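PDB 5LNX: acyl-CoA dehydrogenase from Bacillus subtilis, which uses FAD to oxidise saturated acyl-CoA thioesters to their 2,3-dehydroacyl-CoA products, passing the electrons to an acceptor. Local coordinates for residues D[83-86]-D[87-91]; D[129-132]-D[133-136]; D[317-320]-D[321-325]. All coordinates share one frame; numbering follows the deposited sequence.

Contact 1 of 3, residues D[83-86]-D[87-91]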
loop_
_atom_site.group_PDB
_atom_site.type_symbol
_atom_site.label_atom_id
_atom_site.label_comp_id
_atom_site.label_asym_id
_atom_site.label_seq_id
_atom_site.Cartn_x
_atom_site.Cartn_y
_atom_site.Cartn_z
ATOM N N VAL D 83 19.858 2.201 19.453
ATOM C CA VAL D 83 20.614 3.112 18.609
ATOM C C VAL D 83 21.860 3.642 19.292
ATOM O O VAL D 83 22.862 3.877 18.621
ATOM C CB VAL D 83 19.793 4.299 18.096
ATOM C CG1 VAL D 83 19.347 5.205 19.224
ATOM C CG2 VAL D 83 20.605 5.095 17.063
ATOM N N ILE D 84 21.751 3.926 20.590
ATOM C CA ILE D 84 22.896 4.415 21.373
ATOM C C ILE D 84 24.005 3.400 21.279
ATOM O O ILE D 84 25.160 3.735 21.037
ATOM C CB ILE D 84 22.554 4.615 22.863
ATOM C CG1 ILE D 84 21.688 5.858 23.059
ATOM C CG2 ILE D 84 23.827 4.743 23.685
ATOM C CD1 ILE D 84 21.031 5.931 24.420
ATOM N N LEU D 85 23.651 2.150 21.496
ATOM C CA LEU D 85 24.615 1.069 21.331
ATOM C C LEU D 85 25.128 0.982 19.888
ATOM O O LEU D 85 26.321 0.789 19.644
ATOM C CB LEU D 85 24.007 -0.279 21.727
ATOM C CG LEU D 85 24.960 -1.474 21.607
ATOM C CD1 LEU D 85 26.293 -1.201 22.273
ATOM C CD2 LEU D 85 24.331 -2.725 22.201
ATOM N N SER D 86 24.204 1.098 18.952
ATOM C CA SER D 86 24.497 0.875 17.532
ATOM C C SER D 86 25.495 1.913 16.995
ATOM O O SER D 86 26.409 1.590 16.237
ATOM C CB SER D 86 23.200 0.920 16.699
ATOM O OG SER D 86 23.391 0.359 15.413
ATOM N N VAL D 87 25.232 3.171 17.329
ATOM C CA VAL D 87 26.091 4.269 16.937
ATOM C C VAL D 87 27.453 4.078 17.595
ATOM O O VAL D 87 28.490 4.110 16.925
ATOM C CB VAL D 87 25.480 5.636 17.317
ATOM C CG1 VAL D 87 26.537 6.724 17.316
ATOM C CG2 VAL D 87 24.364 5.998 16.341
ATOM N N HIS D 88 27.429 3.876 18.906
ATOM C CA HIS D 88 28.658 3.755 19.714
ATOM C C HIS D 88 29.660 2.867 19.018
ATOM O O HIS D 88 30.822 3.233 18.837
ATOM C CB HIS D 88 28.326 3.216 21.118
ATOM C CG HIS D 88 29.494 2.650 21.863
ATOM N ND1 HIS D 88 30.217 3.381 22.776
ATOM C CD2 HIS D 88 30.021 1.400 21.886
ATOM C CE1 HIS D 88 31.176 2.628 23.290
ATOM N NE2 HIS D 88 31.073 1.417 22.773
ATOM N N THR D 89 29.200 1.690 18.629
ATOM C CA THR D 89 30.079 0.647 18.068
ATOM C C THR D 89 30.426 0.787 16.606
ATOM O O THR D 89 31.589 0.759 16.239
ATOM C CB THR D 89 29.416 -0.722 18.207
ATOM O OG1 THR D 89 28.869 -0.818 19.524
ATOM C CG2 THR D 89 30.396 -1.852 17.939
ATOM N N SER D 90 29.384 0.909 15.792
ATOM C CA SER D 90 29.462 0.757 14.353
ATOM C C SER D 90 30.077 1.994 13.665
ATOM O O SER D 90 30.682 1.909 12.589
ATOM C CB SER D 90 28.041 0.533 13.858
ATOM O OG SER D 90 27.289 1.726 14.002
ATOM N N VAL D 91 29.812 3.155 14.247
ATOM C CA VAL D 91 30.310 4.430 13.710
ATOM C C VAL D 91 31.073 5.315 14.721
ATOM O O VAL D 91 31.737 6.268 14.325
ATOM C CB VAL D 91 29.176 5.236 13.066
ATOM C CG1 VAL D 91 28.613 4.471 11.878
ATOM C CG2 VAL D 91 28.087 5.578 14.074
#
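L85 and T89 lie side by side one turn apart on helix 79-90, pointing the same way, and the hydroxyl of T89 turns back onto the helix between them. With OG1 anti to its own carbonyl carbon and beside the backbone N (chi1 -45°), T89 sends OG1 to L85 O at 3.0 Å. The same oxygen receives the backbone N of T89 at 3.2 Å, and the two donors come from opposite faces of the carbonyl plane. The methyl CD1 of L85 flanks the hydroxyl at 3.8 Å from OG1, while OG1 itself sits in plane at the edge of the H88 ring.

Two residues earlier, V83 and V87 run alongside each other with their CG2 methyls 3.9 Å apart. V87 N gives V83 O a nearly straight bond of 2.8 Å, and H88 N follows to I84 O at 3.1 Å. Near the end of the helix S90 N bonds S86 O at 3.1 Å; the S90 hydroxyl also faces that carbonyl, but it is modelled too close for its geometry to be relied on.

Around this buried helix, L85 packs on I74 of helix 64-77 and M43 of helix 37-45, and I84 O takes a further bond from N157 ND2. V87 comes within about 4 Å of the bound FAD, nearest atom to nearest atom. The chemistry implies a division of labour: the buried T89 hydroxyl is satisfied by a carbonyl of its own helix, while the V87 side chain approaches the flavin end of FAD.

Contact 2 of 3, residues D[129-132]-D[133-136]; sequences GSDA and GSLR. With FAD (flavin-adenine dinucleotide), chain S.
The loop that meets the FAD diphosphate in the middle domain carries this contact, where D131 and S134 close a single tight turn. D131 O is the acceptor at its centre. It takes the hydroxyl OG of S134 at 2.8 Å and the backbone N of S134 at 3.2 Å, both from the same face of the carbonyl, with the amide well above its plane. S134 can double up in this way because OG lies between its own backbone N and carbonyl carbon (chi1 56°), folded back over the turn. A water then ties the D131 carboxylate to the loop, donating to OD1 at 3.1 Å and accepting from G133 N at 3.0 Å. L135 N reaches A132 O only weakly.

D131 is also the centre of an inverse gamma turn, from which the chain runs back through S130 and G129 to the cofactor. G129 CA lies 3.6 Å from FAD O5', and a side chain there would run into that oxygen. S130 faces the diphosphate, although the exact place of FAD O1A beside it is doubtful.

The second subunit closes over the loop: its Q268 accepts from the backbone N of both G129 and D131, and its F269 N bonds D131 OD2. The loop itself joins strand 119-120 to strand 138-142, with R136 N held by E125 of the same connection.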
loop_
_atom_site.group_PDB
_atom_site.type_symbol
_atom_site.label_atom_id
_atom_site.label_comp_id
_atom_site.label_asym_id
_atom_site.label_seq_id
_atom_site.Cartn_x
_atom_site.Cartn_y
_atom_site.Cartn_z
ATOM N N GLY D 129 23.306 16.732 4.720
ATOM C CA GLY D 129 22.695 15.579 5.388
ATOM C C GLY D 129 22.682 14.353 4.510
ATOM O O GLY D 129 23.579 13.489 4.593
ATOM N N SER D 130 21.691 14.317 3.634
ATOM C CA SER D 130 21.614 13.318 2.582
ATOM C C SER D 130 22.836 13.470 1.685
ATOM O O SER D 130 23.537 12.498 1.387
ATOM C CB SER D 130 20.328 13.480 1.773
ATOM O OG SER D 130 19.238 12.887 2.465
ATOM N N ASP D 131 23.055 14.699 1.229
ATOM C CA ASP D 131 24.293 15.065 0.535
ATOM C C ASP D 131 25.394 15.371 1.564
ATOM O O ASP D 131 25.767 16.522 1.783
ATOM C CB ASP D 131 24.059 16.264 -0.389
ATOM C CG ASP D 131 25.272 16.604 -1.247
ATOM O OD1 ASP D 131 26.267 15.836 -1.262
ATOM O OD2 ASP D 131 25.242 17.679 -1.870
ATOM N N ALA D 132 25.928 14.308 2.156
ATOM C CA ALA D 132 26.941 14.428 3.194
ATOM C C ALA D 132 28.252 14.893 2.608
ATOM O O ALA D 132 29.112 15.415 3.301
ATOM C CB ALA D 132 27.129 13.096 3.903
ATOM N N GLY D 133 28.419 14.660 1.315
ATOM C CA GLY D 133 29.594 15.166 0.582
ATOM C C GLY D 133 29.787 16.656 0.754
ATOM O O GLY D 133 30.893 17.113 0.879
ATOM N N SER D 134 28.689 17.407 0.708
ATOM C CA SER D 134 28.724 18.879 0.705
ATOM C C SER D 134 28.787 19.490 2.098
ATOM O O SER D 134 28.273 20.579 2.336
ATOM C CB SER D 134 27.511 19.450 -0.038
ATOM O OG SER D 134 26.310 18.963 0.530
ATOM N N LEU D 135 29.434 18.795 3.014
ATOM C CA LEU D 135 29.725 19.359 4.325
ATOM C C LEU D 135 30.731 20.526 4.248
ATOM O O LEU D 135 31.597 20.589 3.355
ATOM C CB LEU D 135 30.226 18.277 5.311
ATOM C CG LEU D 135 31.534 17.546 5.028
ATOM C CD1 LEU D 135 32.728 18.318 5.558
ATOM C CD2 LEU D 135 31.511 16.160 5.645
ATOM N N ARG D 136 30.610 21.412 5.240
ATOM C CA ARG D 136 31.293 22.711 5.266
ATOM C C ARG D 136 32.289 22.875 6.407
ATOM O O ARG D 136 33.128 23.772 6.380
ATOM C CB ARG D 136 30.250 23.812 5.350
ATOM C CG ARG D 136 29.462 23.943 4.065
ATOM C CD ARG D 136 28.523 25.135 4.125
ATOM N NE ARG D 136 27.588 25.163 2.997
ATOM C CZ ARG D 136 26.651 26.090 2.818
ATOM N NH1 ARG D 136 26.541 27.098 3.675
ATOM N NH2 ARG D 136 25.806 26.002 1.800
HETATM P PA FAD S . 17.513 15.916 3.859
HETATM O O1A FAD S . 18.612 14.892 3.628
HETATM O O2A FAD S . 17.575 17.326 3.371
HETATM O O5B FAD S . 16.214 15.249 3.181
HETATM C C5B FAD S . 14.889 15.750 3.277
HETATM C C4B FAD S . 14.008 14.732 2.556
HETATM O O4B FAD S . 14.333 14.830 1.191
HETATM C C3B FAD S . 14.285 13.300 2.989
HETATM O O3B FAD S . 13.096 12.502 2.939
HETATM C C2B FAD S . 15.241 12.776 1.956
HETATM O O2B FAD S . 14.935 11.431 1.631
HETATM C C1B FAD S . 14.906 13.614 0.764
HETATM N N9A FAD S . 15.997 13.892 -0.160
HETATM C C8A FAD S . 16.902 14.896 -0.129
HETATM N N7A FAD S . 17.689 14.843 -1.248
HETATM C C5A FAD S . 17.276 13.780 -1.986
HETATM C C6A FAD S . 17.608 13.139 -3.261
HETATM N N6A FAD S . 18.610 13.584 -4.033
HETATM N N1A FAD S . 16.864 12.085 -3.662
HETATM C C2A FAD S . 15.833 11.580 -2.967
HETATM N N3A FAD S . 15.479 12.113 -1.795
HETATM C C4A FAD S . 16.134 13.185 -1.276
HETATM N N1 FAD S . 23.730 12.453 11.755
HETATM C C2 FAD S . 24.989 12.051 12.052
HETATM O O2 FAD S . 25.908 12.477 11.341
HETATM N N3 FAD S . 25.290 11.211 13.065
HETATM C C4 FAD S . 24.344 10.714 13.872
HETATM O O4 FAD S . 24.627 9.938 14.817
HETATM C C4X FAD S . 22.948 11.125 13.622
HETATM N N5 FAD S . 21.945 10.665 14.400
HETATM C C5X FAD S . 20.669 11.059 14.183
HETATM C C6 FAD S . 19.710 10.623 15.059
HETATM C C7 FAD S . 18.388 10.948 14.885
HETATM C C7M FAD S . 17.417 10.310 15.846
HETATM C C8 FAD S . 18.011 11.845 13.760
HETATM C C8M FAD S . 16.591 12.264 13.488
HETATM C C9 FAD S . 18.979 12.315 12.906
HETATM C C9A FAD S . 20.314 11.969 13.064
HETATM N N10 FAD S . 21.357 12.488 12.230
HETATM C C10 FAD S . 22.680 12.049 12.485
HETATM C "C1'" FAD S . 21.068 13.338 11.065
HETATM C "C2'" FAD S . 20.492 12.451 9.936
HETATM O "O2'" FAD S . 21.416 11.480 9.411
HETATM C "C3'" FAD S . 19.919 13.310 8.819
HETATM O "O3'" FAD S . 18.650 13.800 9.247
HETATM C "C4'" FAD S . 19.816 12.533 7.514
HETATM O "O4'" FAD S . 21.140 12.246 7.032
HETATM C "C5'" FAD S . 18.986 13.276 6.437
HETATM O "O5'" FAD S . 19.356 14.629 6.163
HETATM P P FAD S . 18.404 15.912 6.501
HETATM O O1P FAD S . 19.066 17.209 6.070
HETATM O O2P FAD S . 17.929 15.799 7.924
HETATM O O3P FAD S . 17.180 15.927 5.445
HETATM O O HOH W 1 27.629 13.023 -1.098
#

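Contact 3 of 3, residues D[317-320]-D[321-325]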
loop_
_atom_site.group_PDB
_atom_site.type_symbol
_atom_site.label_atom_id
_atom_site.label_comp_id
_atom_site.label_asym_id
_atom_site.label_seq_id
_atom_site.Cartn_x
_atom_site.Cartn_y
_atom_site.Cartn_z
ATOM N N ALA D 317 17.605 -4.070 3.606
ATOM C CA ALA D 317 17.237 -4.312 5.015
ATOM C C ALA D 317 16.759 -3.063 5.751
ATOM O O ALA D 317 15.785 -3.110 6.506
ATOM C CB ALA D 317 18.431 -4.892 5.759
ATOM N N LYS D 318 17.512 -1.975 5.597
ATOM C CA LYS D 318 17.230 -0.712 6.310
ATOM C C LYS D 318 15.865 -0.168 5.896
ATOM O O LYS D 318 15.026 0.154 6.736
ATOM C CB LYS D 318 18.299 0.347 6.004
ATOM C CG LYS D 318 18.332 1.540 6.958
ATOM C CD LYS D 318 17.421 2.683 6.518
ATOM C CE LYS D 318 17.743 3.961 7.276
ATOM N NZ LYS D 318 16.770 5.076 7.016
ATOM N N GLN D 319 15.641 -0.171 4.590
ATOM C CA GLN D 319 14.393 0.298 3.986
ATOM C C GLN D 319 13.207 -0.622 4.300
ATOM O O GLN D 319 12.080 -0.161 4.528
ATOM C CB GLN D 319 14.552 0.405 2.461
ATOM C CG GLN D 319 13.323 0.933 1.722
ATOM C CD GLN D 319 12.453 -0.152 1.106
ATOM O OE1 GLN D 319 12.924 -0.925 0.262
ATOM N NE2 GLN D 319 11.241 -0.314 1.627
ATOM N N PHE D 320 13.454 -1.924 4.267
ATOM C CA PHE D 320 12.367 -2.887 4.437
ATOM C C PHE D 320 11.875 -2.916 5.888
ATOM O O PHE D 320 10.701 -2.685 6.161
ATOM C CB PHE D 320 12.758 -4.300 3.991
ATOM C CG PHE D 320 11.589 -5.202 3.874
ATOM C CD1 PHE D 320 10.836 -5.225 2.702
ATOM C CD2 PHE D 320 11.121 -5.899 4.993
ATOM C CE1 PHE D 320 9.681 -5.990 2.621
ATOM C CE2 PHE D 320 9.966 -6.655 4.917
ATOM C CZ PHE D 320 9.243 -6.692 3.734
ATOM N N ALA D 321 12.813 -3.173 6.794
ATOM C CA ALA D 321 12.524 -3.242 8.231
ATOM C C ALA D 321 11.920 -1.936 8.732
ATOM O O ALA D 321 10.889 -1.940 9.411
ATOM C CB ALA D 321 13.785 -3.586 9.003
ATOM N N SER D 322 12.510 -0.820 8.322
ATOM C CA SER D 322 12.039 0.510 8.745
ATOM C C SER D 322 10.579 0.732 8.352
ATOM O O SER D 322 9.748 1.067 9.182
ATOM C CB SER D 322 12.940 1.637 8.183
ATOM O OG SER D 322 12.991 1.665 6.762
ATOM N N ASP D 323 10.281 0.569 7.081
ATOM C CA ASP D 323 8.918 0.765 6.569
ATOM C C ASP D 323 7.941 -0.208 7.210
ATOM O O ASP D 323 6.810 0.133 7.506
ATOM C CB ASP D 323 8.872 0.571 5.040
ATOM C CG ASP D 323 9.517 1.721 4.286
ATOM O OD1 ASP D 323 9.931 2.695 4.937
ATOM O OD2 ASP D 323 9.575 1.660 3.043
ATOM N N ALA D 324 8.387 -1.443 7.339
ATOM C CA ALA D 324 7.594 -2.512 7.957
ATOM C C ALA D 324 7.252 -2.154 9.390
ATOM O O ALA D 324 6.169 -2.449 9.890
ATOM C CB ALA D 324 8.347 -3.848 7.899
ATOM N N ALA D 325 8.209 -1.535 10.049
ATOM C CA ALA D 325 8.097 -1.210 11.471
ATOM C C ALA D 325 7.097 -0.087 11.692
ATOM O O ALA D 325 6.232 -0.162 12.563
ATOM C CB ALA D 325 9.466 -0.828 12.017
#
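A321 meets the preceding turn through its backbone N, which bonds A317 O at 3.0 Å, while its methyl faces A248 of helix 229-265. At the next residue, chi1 of 60° tucks the S322 hydroxyl against the turn before it, which brings OG to K318 O at 2.5 Å. The backbone N of S322 reaches the same oxygen at 3.1 Å from above the carbonyl plane. One acceptor thus holds both donors, and N364 ND2 is a further partner of OG. The K318 side chain leaves in another direction, its NZ bonded to G362 O and T357 O.

These turns belong to helix 311-326, part of the largely helical C-terminal domain of the acyl-CoA dehydrogenase fold, where it packs against helices 229-265, 277-305 and 364-376.

D323 comes next, and Q319 crosses over to it. The Q319 chain bends at chi2 (-98°) and delivers NE2 to D323 OD2 at 2.9 Å, from above the carboxylate plane, the amide and carboxylate being turned 51° against each other. OD2 also forms a salt bridge with R368, and OD1 accepts from Q358 NE2, so three side chains fix the rotation of the carboxylate. With D323 cut back to an alanine, R368 would probably lose this counter-charge, and the Q319 and Q358 amides would be likelier to turn. The backbone N of D323 bonds Q319 O at 3.2 Å.

A324 N then bonds F320 O at 2.9 Å, nearly in line with the carbonyl, and its methyl lies 4.4 Å from F320 CE2. The F320 ring itself packs on A292, A293 and L296 of helix 277-305 and on F320 of the third subunit.

Along the chain the three contacts follow one another, each in a different domain: 83-91 on helix 79-90 of the N-terminal domain, 129-136 in a loop of the middle domain, 317-325 on helix 311-326 of the C-terminal domain. None touches another. Centres of contacts 1 and 2 stand about 21 Å apart, those of 1 and 3 about 18 Å, and those of 2 and 3 about 24 Å. FAD spans the first two, with V87 near its flavin and G129 and S130 at its diphosphate. Contacts 2 and 3 face different neighbouring subunits, the second and the third, so contacts 1 and 2 border the cofactor, while contacts 2 and 3 lie at two different subunit interfaces.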